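TetR family transcriptional regulator (PDB 5XS9) probably represses genes of biotin metabolism as a dimer, binding operator DNA through a helix-turn-helix motif in each subunit, as in other TetR-family regulators. Local coordinates at residues A22-R27 / Q48-A53; R60-D65 / R83-S88; Q74-C79 / L180-L185; V106-I111 / T135-V140; R117-A122 / A127-A132. One frame throughout, in Å; residues are numbered along the deposited sequence.

Contact 1: A22-R27 / Q48-A53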
# COMPACT_ATOMS: atom_id res chain seq x y z
N ALA A 22 -7.13 11.61 -8.40
CA ALA A 22 -7.53 11.44 -9.81
C ALA A 22 -7.71 12.80 -10.57
O ALA A 22 -7.40 12.90 -11.74
CB ALA A 22 -8.79 10.56 -9.90
N ASP A 23 -8.13 13.84 -9.86
CA ASP A 23 -8.33 15.17 -10.41
C ASP A 23 -7.07 16.00 -10.48
O ASP A 23 -7.12 17.07 -11.02
CB ASP A 23 -9.34 15.94 -9.55
CG ASP A 23 -10.79 15.58 -9.88
OD1 ASP A 23 -11.68 16.35 -9.49
OD2 ASP A 23 -11.01 14.55 -10.56
N LEU A 24 -5.95 15.54 -9.90
CA LEU A 24 -4.69 16.27 -10.03
C LEU A 24 -4.02 15.90 -11.33
O LEU A 24 -3.29 14.93 -11.40
CB LEU A 24 -3.75 15.96 -8.90
CG LEU A 24 -2.39 16.65 -8.94
CD1 LEU A 24 -2.54 18.16 -9.01
CD2 LEU A 24 -1.66 16.23 -7.69
N THR A 25 -4.29 16.71 -12.34
CA THR A 25 -3.68 16.58 -13.68
C THR A 25 -3.06 17.90 -14.06
O THR A 25 -3.41 18.91 -13.48
CB THR A 25 -4.72 16.24 -14.76
OG1 THR A 25 -5.65 17.32 -14.88
CG2 THR A 25 -5.47 14.93 -14.43
N MET A 26 -2.15 17.88 -15.02
CA MET A 26 -1.52 19.08 -15.50
C MET A 26 -2.57 20.03 -16.13
O MET A 26 -2.51 21.26 -15.93
CB MET A 26 -0.39 18.72 -16.47
CG MET A 26 0.81 18.00 -15.79
SD MET A 26 1.88 19.14 -14.92
CE MET A 26 2.94 19.96 -16.09
N ARG A 27 -3.54 19.48 -16.86
CA ARG A 27 -4.59 20.36 -17.46
C ARG A 27 -5.45 20.99 -16.36
O ARG A 27 -5.73 22.17 -16.43
CB ARG A 27 -5.45 19.66 -18.50
CG ARG A 27 -6.46 18.68 -17.94
CD ARG A 27 -7.11 17.82 -19.02
NE ARG A 27 -7.65 16.57 -18.45
CZ ARG A 27 -6.92 15.52 -18.06
NH1 ARG A 27 -5.57 15.51 -18.14
NH2 ARG A 27 -7.52 14.44 -17.59
N GLN A 48 4.27 12.68 -13.58
CA GLN A 48 5.05 12.01 -12.52
C GLN A 48 6.00 12.93 -11.83
O GLN A 48 6.24 12.75 -10.65
CB GLN A 48 5.90 10.84 -13.03
CG GLN A 48 5.12 9.82 -13.82
CD GLN A 48 5.06 10.22 -15.30
OE1 GLN A 48 4.03 10.71 -15.78
NE2 GLN A 48 6.19 10.04 -16.02
N GLU A 49 6.59 13.92 -12.53
CA GLU A 49 7.41 14.88 -11.83
C GLU A 49 6.56 15.77 -11.03
O GLU A 49 6.97 16.20 -9.97
CB GLU A 49 8.25 15.73 -12.82
CG GLU A 49 9.36 14.94 -13.51
CD GLU A 49 10.30 15.81 -14.38
OE1 GLU A 49 10.26 17.09 -14.40
OE2 GLU A 49 11.08 15.16 -15.06
N LEU A 50 5.36 16.13 -11.51
CA LEU A 50 4.51 17.01 -10.70
C LEU A 50 4.13 16.25 -9.43
O LEU A 50 4.17 16.79 -8.35
CB LEU A 50 3.23 17.38 -11.44
CG LEU A 50 2.12 18.04 -10.58
CD1 LEU A 50 2.61 19.33 -9.99
CD2 LEU A 50 0.82 18.24 -11.33
N LEU A 51 3.73 15.00 -9.56
CA LEU A 51 3.33 14.24 -8.36
C LEU A 51 4.47 14.11 -7.37
O LEU A 51 4.24 14.25 -6.16
CB LEU A 51 2.75 12.88 -8.75
CG LEU A 51 1.42 12.93 -9.50
CD1 LEU A 51 1.09 11.55 -10.12
CD2 LEU A 51 0.31 13.38 -8.59
N GLY A 52 5.68 13.86 -7.87
CA GLY A 52 6.90 13.88 -7.03
C GLY A 52 7.12 15.17 -6.19
O GLY A 52 7.47 15.11 -5.00
N ALA A 53 6.90 16.33 -6.80
CA ALA A 53 7.05 17.59 -6.10
C ALA A 53 5.95 17.73 -5.10
O ALA A 53 6.14 18.24 -4.03
CB ALA A 53 6.97 18.76 -7.09
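The sulfur of M26 lies against the side chain of L50. SD sits 3.8 Å from L50 CD2 and 4.1 Å from L50 CB. The M26 chain starts off to one side of helix 47-58, and its first two torsions (chi1 -67°, chi2 -79°) bring the sulfur back to it. M26 and L50 run past each other in opposite senses.

L50 CD2 is shared. Its other neighbour is L24 CD1, at 4.1 Å. The second branch of L24 goes to the next residue of the helix. L24 CD2 and L51 CD2 are 3.6 Å apart, the shortest approach between the two segments. L24 holds CG anti to its backbone N (chi1 179°), which sends both methyls out toward the helix. No hydrogen bond links 22-27 to 48-53.

These residues belong to the DNA-binding part of a TetR-type regulator. Helix 26-33 corresponds to the first helix of the helix-turn-helix motif, and helix 47-58 to the helix that leads on to the C-terminal region. M26 also packs on L40 and Y41, where relatives carry the recognition helix. A12 of helix 5-19 touches both L24 and L50.

T25 points away from L50 and L51. It occupies the N-cap position of helix 26-33, and its OG1 accepts a hydrogen bond from the backbone N of R28. On the other segment, E49 OE1 takes the backbone N of A45, while N46 OD1 receives the backbone N of E49.

Contact 2: R60-D65 / R83-S88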
# COMPACT_ATOMS: atom_id res chain seq x y z
N ARG A 60 7.37 17.54 3.57
CA ARG A 60 8.05 18.63 4.29
C ARG A 60 8.00 18.47 5.83
O ARG A 60 9.04 18.42 6.45
CB ARG A 60 7.39 19.94 3.88
CG ARG A 60 7.92 21.23 4.47
CD ARG A 60 7.27 22.41 3.74
NE ARG A 60 5.87 22.13 3.37
CZ ARG A 60 4.77 22.39 4.09
NH1 ARG A 60 4.84 23.00 5.28
NH2 ARG A 60 3.57 22.05 3.60
N THR A 61 6.83 18.31 6.43
CA THR A 61 6.80 18.15 7.88
C THR A 61 7.28 16.79 8.40
O THR A 61 7.59 16.71 9.56
CB THR A 61 5.41 18.39 8.49
OG1 THR A 61 4.50 17.31 8.12
CG2 THR A 61 4.90 19.76 8.12
N ALA A 62 7.34 15.76 7.56
CA ALA A 62 7.67 14.42 7.99
C ALA A 62 9.11 14.24 8.51
O ALA A 62 9.39 13.35 9.27
CB ALA A 62 7.41 13.42 6.88
N ARG A 63 10.03 15.07 8.09
CA ARG A 63 11.41 14.85 8.52
C ARG A 63 11.61 15.43 9.92
O ARG A 63 11.23 16.53 10.18
CB ARG A 63 12.41 15.35 7.50
CG ARG A 63 12.00 16.60 6.72
CD ARG A 63 12.52 16.53 5.29
NE ARG A 63 12.54 17.87 4.75
CZ ARG A 63 13.30 18.30 3.76
NH1 ARG A 63 14.16 17.49 3.13
NH2 ARG A 63 13.20 19.58 3.39
N THR A 64 12.15 14.67 10.85
CA THR A 64 12.46 15.21 12.17
C THR A 64 13.81 14.70 12.55
O THR A 64 14.22 13.61 12.08
CB THR A 64 11.34 14.88 13.18
OG1 THR A 64 11.62 15.55 14.43
CG2 THR A 64 11.16 13.35 13.32
N ASP A 65 14.54 15.49 13.34
CA ASP A 65 15.85 15.06 13.78
C ASP A 65 15.69 14.12 14.98
O ASP A 65 15.14 14.47 16.01
CB ASP A 65 16.69 16.30 14.14
CG ASP A 65 18.14 15.94 14.57
OD1 ASP A 65 18.62 14.76 14.44
OD2 ASP A 65 18.79 16.88 15.05
N ARG A 83 3.48 8.90 8.85
CA ARG A 83 2.06 8.62 8.73
C ARG A 83 1.20 9.91 8.89
O ARG A 83 0.23 10.14 8.17
CB ARG A 83 1.68 7.61 9.79
CG ARG A 83 0.16 7.47 9.94
CD ARG A 83 -0.12 6.24 10.70
NE ARG A 83 -1.50 6.19 11.13
CZ ARG A 83 -1.95 6.58 12.31
NH1 ARG A 83 -1.16 7.06 13.23
NH2 ARG A 83 -3.25 6.47 12.58
N ASP A 84 1.55 10.72 9.87
CA ASP A 84 0.80 11.97 10.12
C ASP A 84 0.84 12.89 8.89
O ASP A 84 -0.20 13.43 8.44
CB ASP A 84 1.28 12.66 11.42
CG ASP A 84 0.70 11.98 12.73
OD1 ASP A 84 -0.31 11.16 12.78
OD2 ASP A 84 1.30 12.31 13.76
N ALA A 85 2.00 12.99 8.24
CA ALA A 85 2.06 13.78 7.01
C ALA A 85 1.21 13.21 5.90
O ALA A 85 0.50 13.95 5.20
CB ALA A 85 3.48 14.01 6.57
N LEU A 86 1.16 11.88 5.76
CA LEU A 86 0.36 11.31 4.73
C LEU A 86 -1.13 11.53 5.00
O LEU A 86 -1.92 11.77 4.08
CB LEU A 86 0.62 9.79 4.58
CG LEU A 86 2.06 9.36 4.32
CD1 LEU A 86 2.25 7.85 4.51
CD2 LEU A 86 2.53 9.86 2.95
N LEU A 87 -1.52 11.40 6.26
CA LEU A 87 -2.93 11.57 6.64
C LEU A 87 -3.46 13.01 6.53
O LEU A 87 -4.64 13.21 6.55
CB LEU A 87 -3.17 11.07 8.05
CG LEU A 87 -3.08 9.55 8.14
CD1 LEU A 87 -3.29 9.20 9.61
CD2 LEU A 87 -4.06 8.81 7.26
N SER A 88 -2.56 13.95 6.39
CA SER A 88 -2.84 15.39 6.34
C SER A 88 -3.35 15.82 5.01
O SER A 88 -3.79 16.93 4.92
CB SER A 88 -1.54 16.21 6.64
OG SER A 88 -1.26 15.97 7.97
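T61 directs its CB toward A85 of helix 71-87. This is where the link after helix 47-58 meets the C-terminal region of the all-helical TetR fold. From CB, the T61 side chain splits in two. OG1 stands between the backbone N and the carbonyl carbon (chi1 69°). Its nearest atom in 83-88 is A85 CB, at 3.8 Å. This is a van der Waals contact of an oxygen with a methyl group, and T61 is exposed to solvent here. The other tip, CG2, lies beside the backbone N, anti to the carbonyl carbon.

A62 makes the more buried half of the contact. Its CB is 4.0 Å from A85 CB, so the A85 methyl carries both contacts. Small residues on both sides let the chains come close: the CA atoms of A62 and A85 are 5.7 Å apart. The A62 methyl also packs on I111 of helix 106-122. R63 adds a charged tie to that helix, with NH1 in a salt bridge to E110 OE1.

R83 and L86 of helix 71-87 have other partners. R83 points away from the link. One face of its guanidinium carries L87 CD1, 3.6 Å above the plane and nearer the edge of the group than its centre. Its NH2 forms a salt bridge with E147 OE2 of helix 129-155. L86 packs on A93 and V96 of helix 92-101.

S88 lies just beyond A85 and folds back on the helix. Its OG donates to D84 O over 2.8 Å. OG approaches D84 O at a C=O...OG angle of 140° and lies 34° from the carbonyl plane.

Contact 3: Q74-C79 / L180-L185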
# COMPACT_ATOMS: atom_id res chain seq x y z
N GLN A 74 13.99 6.26 17.40
CA GLN A 74 14.09 6.85 16.09
C GLN A 74 13.11 6.28 15.03
O GLN A 74 12.57 7.03 14.16
CB GLN A 74 15.50 6.64 15.49
CG GLN A 74 16.64 7.34 16.27
CD GLN A 74 18.01 6.95 15.78
OE1 GLN A 74 18.25 6.73 14.61
NE2 GLN A 74 18.95 6.88 16.73
N ILE A 75 12.97 4.95 15.03
CA ILE A 75 12.05 4.33 14.08
C ILE A 75 10.63 4.78 14.42
O ILE A 75 9.89 5.20 13.54
CB ILE A 75 12.16 2.83 14.14
CG1 ILE A 75 13.50 2.45 13.47
CG2 ILE A 75 10.96 2.22 13.41
CD1 ILE A 75 13.85 1.08 13.74
N HIS A 76 10.29 4.70 15.68
CA HIS A 76 8.94 5.14 16.08
C HIS A 76 8.68 6.58 15.64
O HIS A 76 7.65 6.88 15.06
CB HIS A 76 8.66 4.89 17.60
CG HIS A 76 8.41 3.45 17.93
ND1 HIS A 76 7.21 2.80 17.63
CD2 HIS A 76 9.18 2.53 18.58
CE1 HIS A 76 7.28 1.55 18.03
NE2 HIS A 76 8.46 1.35 18.61
N GLU A 77 9.63 7.47 15.92
CA GLU A 77 9.43 8.91 15.71
C GLU A 77 9.32 9.21 14.26
O GLU A 77 8.38 9.88 13.79
CB GLU A 77 10.56 9.74 16.43
CG GLU A 77 10.29 11.21 16.55
CD GLU A 77 9.27 11.59 17.65
OE1 GLU A 77 8.84 10.75 18.47
OE2 GLU A 77 8.91 12.78 17.71
N SER A 78 10.22 8.62 13.44
CA SER A 78 10.14 8.81 12.01
C SER A 78 8.87 8.30 11.34
O SER A 78 8.33 8.93 10.42
CB SER A 78 11.36 8.23 11.28
OG SER A 78 12.48 9.07 11.62
N CYS A 79 8.42 7.14 11.75
CA CYS A 79 7.26 6.53 11.11
C CYS A 79 5.99 7.27 11.52
O CYS A 79 5.13 7.42 10.71
CB CYS A 79 7.19 5.06 11.58
SG CYS A 79 8.49 4.08 10.68
N LEU A 180 6.38 -4.66 16.27
CA LEU A 180 6.79 -5.94 15.71
C LEU A 180 8.00 -5.77 14.84
O LEU A 180 8.91 -6.59 14.91
CB LEU A 180 5.74 -6.57 14.79
CG LEU A 180 4.53 -7.23 15.41
CD1 LEU A 180 3.64 -7.74 14.29
CD2 LEU A 180 4.95 -8.39 16.30
N LEU A 181 8.01 -4.72 14.00
CA LEU A 181 9.18 -4.49 13.18
C LEU A 181 10.43 -4.19 13.99
O LEU A 181 11.49 -4.66 13.68
CB LEU A 181 8.92 -3.34 12.21
CG LEU A 181 7.98 -3.71 11.07
CD1 LEU A 181 7.58 -2.41 10.41
CD2 LEU A 181 8.72 -4.65 10.13
N VAL A 182 10.29 -3.37 15.04
CA VAL A 182 11.37 -3.03 15.90
C VAL A 182 11.91 -4.23 16.61
O VAL A 182 13.11 -4.40 16.67
CB VAL A 182 10.90 -1.90 16.90
CG1 VAL A 182 11.79 -1.75 18.07
CG2 VAL A 182 10.78 -0.59 16.15
N ASP A 183 11.05 -5.05 17.15
CA ASP A 183 11.49 -6.29 17.77
C ASP A 183 12.17 -7.23 16.78
O ASP A 183 13.17 -7.84 17.16
CB ASP A 183 10.35 -7.01 18.46
CG ASP A 183 9.91 -6.30 19.74
OD1 ASP A 183 10.73 -5.70 20.38
OD2 ASP A 183 8.75 -6.32 20.09
N GLY A 184 11.70 -7.28 15.53
CA GLY A 184 12.38 -8.05 14.49
C GLY A 184 13.77 -7.53 14.12
O GLY A 184 14.69 -8.29 13.94
N LEU A 185 13.92 -6.20 14.08
CA LEU A 185 15.20 -5.62 13.86
C LEU A 185 16.14 -5.96 14.99
O LEU A 185 17.31 -6.30 14.74
CB LEU A 185 15.11 -4.11 13.68
CG LEU A 185 14.47 -3.57 12.43
CD1 LEU A 185 14.07 -2.13 12.48
CD2 LEU A 185 15.34 -3.81 11.17
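I75 sets its CG1 beside its own backbone N (chi1 -73°), which turns CG2 toward V182. A near-extended chi2 (167°) then carries I75 CD1 out toward L185. V182 offers CG2, the branch lying anti to its carbonyl carbon.

The two helices, 71-87 and 170-186, belong to the C-terminal region of the TetR fold. Their local axes pass 10.9 Å apart and run 146° from parallel, so they are roughly antiparallel. Helix 170-186 also lies at the dimer interface: L181 meets L181 of the second subunit, and L185 packs on L180 of that subunit.

The I75 and V182 side chains lie alongside each other, pointing opposite ways, with their CG2 atoms 3.9 Å apart. V182 CG2 also rests 3.9 Å from H76 NE2. The H76 side chain crosses V182 at about a right angle. Its NE2 is hydrogen-bonded to Q179 OE1, three residues before V182 on the same helix, which helps to fix the ring's rotation.

I75 and L185 meet tip to tip. Their CD1 methyls are 3.5 Å apart, tighter than a usual carbon-carbon contact.

Contact 4: V106-I111 / T135-V140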
# COMPACT_ATOMS: atom_id res chain seq x y z
N VAL A 106 12.17 12.93 -3.28
CA VAL A 106 13.44 13.07 -2.57
C VAL A 106 13.25 12.85 -1.07
O VAL A 106 14.10 12.28 -0.41
CB VAL A 106 14.04 14.49 -2.87
CG1 VAL A 106 15.27 14.79 -2.01
CG2 VAL A 106 14.40 14.57 -4.35
N VAL A 107 12.15 13.32 -0.50
CA VAL A 107 12.03 13.18 0.90
C VAL A 107 11.89 11.72 1.33
O VAL A 107 12.43 11.32 2.34
CB VAL A 107 10.91 14.06 1.44
CG1 VAL A 107 10.79 13.89 2.93
CG2 VAL A 107 11.20 15.56 1.13
N ILE A 108 11.12 10.93 0.61
CA ILE A 108 10.96 9.53 1.04
C ILE A 108 12.32 8.81 1.00
O ILE A 108 12.64 8.03 1.88
CB ILE A 108 9.86 8.80 0.20
CG1 ILE A 108 9.46 7.52 0.91
CG2 ILE A 108 10.33 8.53 -1.20
CD1 ILE A 108 8.59 7.82 2.12
N THR A 109 13.16 9.14 0.02
CA THR A 109 14.51 8.57 -0.11
C THR A 109 15.34 8.98 1.12
O THR A 109 16.01 8.15 1.75
CB THR A 109 15.17 9.08 -1.40
OG1 THR A 109 14.40 8.63 -2.50
CG2 THR A 109 16.62 8.56 -1.57
N GLU A 110 15.24 10.24 1.53
CA GLU A 110 15.87 10.67 2.75
C GLU A 110 15.34 9.88 3.99
O GLU A 110 16.11 9.58 4.89
CB GLU A 110 15.66 12.16 3.06
CG GLU A 110 16.32 13.09 2.07
CD GLU A 110 15.91 14.56 2.28
OE1 GLU A 110 15.29 14.90 3.33
OE2 GLU A 110 16.24 15.36 1.37
N ILE A 111 14.05 9.63 4.07
CA ILE A 111 13.52 8.93 5.24
C ILE A 111 14.03 7.50 5.31
O ILE A 111 14.37 7.02 6.37
CB ILE A 111 11.96 9.04 5.29
CG1 ILE A 111 11.57 10.50 5.68
CG2 ILE A 111 11.41 8.03 6.31
CD1 ILE A 111 10.19 10.87 5.19
N THR A 135 11.47 -2.24 4.28
CA THR A 135 10.50 -3.07 4.94
C THR A 135 9.57 -2.22 5.86
O THR A 135 8.33 -2.33 5.81
CB THR A 135 11.18 -4.20 5.71
OG1 THR A 135 11.84 -5.15 4.78
CG2 THR A 135 10.13 -4.96 6.53
N VAL A 136 10.19 -1.37 6.65
CA VAL A 136 9.45 -0.44 7.49
C VAL A 136 8.61 0.49 6.65
O VAL A 136 7.41 0.66 6.94
CB VAL A 136 10.41 0.34 8.39
CG1 VAL A 136 9.69 1.42 9.26
CG2 VAL A 136 11.23 -0.63 9.27
N ILE A 137 9.18 1.03 5.56
CA ILE A 137 8.38 1.94 4.74
C ILE A 137 7.19 1.23 4.13
O ILE A 137 6.11 1.84 4.04
CB ILE A 137 9.24 2.63 3.64
CG1 ILE A 137 10.18 3.61 4.28
CG2 ILE A 137 8.39 3.35 2.63
CD1 ILE A 137 9.50 4.69 5.09
N TYR A 138 7.41 0.02 3.60
CA TYR A 138 6.32 -0.68 3.01
C TYR A 138 5.20 -0.93 4.00
O TYR A 138 4.02 -0.83 3.64
CB TYR A 138 6.76 -1.98 2.37
CG TYR A 138 7.70 -1.81 1.22
CD1 TYR A 138 7.47 -0.87 0.25
CD2 TYR A 138 8.80 -2.67 1.07
CE1 TYR A 138 8.36 -0.73 -0.78
CE2 TYR A 138 9.65 -2.57 0.00
CZ TYR A 138 9.41 -1.62 -0.93
OH TYR A 138 10.28 -1.46 -2.02
N TYR A 139 5.55 -1.27 5.21
CA TYR A 139 4.53 -1.38 6.25
C TYR A 139 3.73 -0.06 6.45
O TYR A 139 2.47 -0.05 6.49
CB TYR A 139 5.10 -1.86 7.57
CG TYR A 139 4.18 -1.61 8.75
CD1 TYR A 139 2.99 -2.30 8.89
CD2 TYR A 139 4.41 -0.55 9.64
CE1 TYR A 139 2.14 -2.06 9.95
CE2 TYR A 139 3.53 -0.27 10.67
CZ TYR A 139 2.38 -1.03 10.84
OH TYR A 139 1.47 -0.83 11.91
N VAL A 140 4.46 1.02 6.55
CA VAL A 140 3.82 2.31 6.87
C VAL A 140 2.92 2.74 5.69
O VAL A 140 1.79 3.20 5.86
CB VAL A 140 4.85 3.42 7.11
CG1 VAL A 140 4.12 4.80 7.17
CG2 VAL A 140 5.65 3.14 8.34
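I137 meets I111 and I108 through a single methyl, CD1. The contact lies between helices 106-122 and 129-155 of the TetR C-terminal region. It is purely apolar and buried.

The conformation of I137 matters most. CG1 sits beside the backbone N, and chi2 (-59°) bends the chain again. CD1 is thus swung to where two isoleucines of the other helix can reach it. The I137 and I111 side chains cross at about a right angle. I111 uses its branch methyl: CG2 is 4.0 Å from I137 CD1, while CG1 and CD1 of I111 take another direction.

I108 behaves differently. Its CB points to one side of the 135-140 segment. With CG1 anti to the backbone N (chi1 -164°) and a bend at chi2 (74°), its terminal methyl is brought back toward I137. F100 of helix 92-101 packs on both I108 and I137, and L82 of helix 71-87 also covers I137. The isoleucine cluster is thus part of a larger hydrophobic core.

The ends of this contact reach other parts of the fold. D56 of helix 47-58 receives the backbone N of V106 on OD2 and that of V107 on OD1, which ties the start of helix 106-122 to the helix leading from the DNA-binding part. Y138 and Y139 make no contact with 106-111. Y138 OH is hydrogen-bonded to D146 OD2 of the second subunit, and its ring meets F143 of that subunit with planes at about 70°.

The looser of the two isoleucine pairs is I108 CD1 with I137 CD1, at 4.4 Å.

Contact 5: R117-A122 / A127-A132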
# COMPACT_ATOMS: atom_id res chain seq x y z
N ARG A 117 19.96 4.06 9.16
CA ARG A 117 20.82 4.28 10.33
C ARG A 117 20.36 3.64 11.65
O ARG A 117 21.16 3.16 12.47
CB ARG A 117 21.08 5.77 10.49
CG ARG A 117 21.88 6.32 9.28
CD ARG A 117 22.36 7.77 9.50
NE ARG A 117 21.37 8.73 8.97
CZ ARG A 117 21.38 9.28 7.75
NH1 ARG A 117 22.38 9.02 6.89
NH2 ARG A 117 20.39 10.11 7.38
N ALA A 118 19.04 3.57 11.85
CA ALA A 118 18.52 2.94 13.03
C ALA A 118 18.70 1.44 12.85
O ALA A 118 19.05 0.72 13.78
CB ALA A 118 17.00 3.30 13.18
N ALA A 119 18.45 0.93 11.65
CA ALA A 119 18.61 -0.54 11.42
C ALA A 119 20.05 -0.99 11.72
O ALA A 119 20.30 -2.03 12.30
CB ALA A 119 18.23 -0.91 10.01
N ARG A 120 20.99 -0.14 11.37
CA ARG A 120 22.41 -0.45 11.56
C ARG A 120 22.77 -0.48 13.06
O ARG A 120 23.44 -1.41 13.54
CB ARG A 120 23.22 0.55 10.69
CG ARG A 120 24.69 0.31 10.62
CD ARG A 120 25.43 1.50 9.99
NE ARG A 120 25.40 1.33 8.55
CZ ARG A 120 24.63 1.98 7.68
NH1 ARG A 120 23.78 2.95 8.04
NH2 ARG A 120 24.70 1.64 6.39
N ALA A 121 22.18 0.43 13.86
CA ALA A 121 22.36 0.36 15.30
C ALA A 121 21.77 -0.89 15.91
O ALA A 121 22.23 -1.41 16.93
CB ALA A 121 21.78 1.63 15.98
N ALA A 122 20.66 -1.34 15.32
CA ALA A 122 20.01 -2.53 15.78
C ALA A 122 20.82 -3.80 15.49
O ALA A 122 20.60 -4.87 16.12
CB ALA A 122 18.65 -2.65 15.11
N ALA A 127 24.78 -4.81 4.35
CA ALA A 127 24.26 -5.26 3.08
C ALA A 127 22.70 -5.32 3.09
O ALA A 127 22.08 -5.28 2.06
CB ALA A 127 24.80 -6.64 2.71
N ASP A 128 22.10 -5.37 4.26
CA ASP A 128 20.70 -5.57 4.41
C ASP A 128 20.00 -4.33 4.98
O ASP A 128 18.79 -4.33 5.16
CB ASP A 128 20.47 -6.72 5.39
CG ASP A 128 20.91 -8.09 4.89
OD1 ASP A 128 20.83 -8.38 3.67
OD2 ASP A 128 21.25 -8.92 5.79
N VAL A 129 20.74 -3.27 5.28
CA VAL A 129 20.15 -2.09 5.90
C VAL A 129 19.04 -1.46 5.05
O VAL A 129 18.02 -1.05 5.59
CB VAL A 129 21.27 -1.11 6.26
CG1 VAL A 129 20.84 0.33 6.26
CG2 VAL A 129 21.89 -1.53 7.62
N ASP A 130 19.28 -1.38 3.74
CA ASP A 130 18.34 -0.79 2.81
C ASP A 130 17.05 -1.63 2.71
O ASP A 130 16.00 -1.01 2.67
CB ASP A 130 18.94 -0.59 1.39
CG ASP A 130 19.90 0.63 1.31
OD1 ASP A 130 19.95 1.52 2.24
OD2 ASP A 130 20.60 0.69 0.26
N ALA A 131 17.15 -2.96 2.62
CA ALA A 131 16.00 -3.85 2.67
C ALA A 131 15.20 -3.68 4.01
O ALA A 131 13.98 -3.73 3.99
CB ALA A 131 16.38 -5.27 2.44
N ALA A 132 15.92 -3.53 5.13
CA ALA A 132 15.30 -3.31 6.45
C ALA A 132 14.52 -2.03 6.47
O ALA A 132 13.36 -2.03 6.89
CB ALA A 132 16.33 -3.34 7.55
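A119, V129 and A132 form the buried part of the contact. The CB methyls of A119 and A132 are 3.9 Å apart. Two successive helices of the TetR C-terminal region meet here: helix 106-122 ends, a short loop follows, and helix 129-155 begins. Small side chains permit the close packing. The CA atoms of A119 and V129 are 5.9 Å apart. V129 CG2 lies 4.4 Å from A119 CB and helps bury it. L185 of helix 170-186 packs on A132, and F176 of the second subunit also touches A132.

The other side is open to solvent. There the exposed R120 lays its long chain across V129 at about a right angle. Its CB is 3.9 Å from V129 CG2. CG lies anti to the backbone N (chi1 -174°), and a bend at chi3 (-85°) folds the guanidinium back over the valine, so that V129 CG2 lies over one face of it.

The charge of R120 is met in the loop, where NE forms a salt bridge with D126 OD1. D130 OD1 remains 6.3 Å from R120 NH2, too far for contact. That same NH2 comes within 4.1 Å of V129 CG1.

All five contacts are held by side-chain packing, with no hydrogen bond across any pair of segments. Contact 1 belongs to the DNA-binding part, about 32 Å from contact 3, centre to centre. Contacts 2 and 3 share helix 71-87. Contacts 4 and 5 share helices 106-122 and 129-155. Contact 4, near the chain's centre, is all isoleucine; contact 5, farther out, packs alanines and a valine, with an exposed arginine laid over the valine. Contact 2 is small and partly solvent-exposed, yet it joins contact 4 through the salt bridge R63-E110. Contact 3 touches contacts 4 and 5 through C79 with V136 and I75 with A118. Contacts 3, 4 and 5 also touch the second subunit.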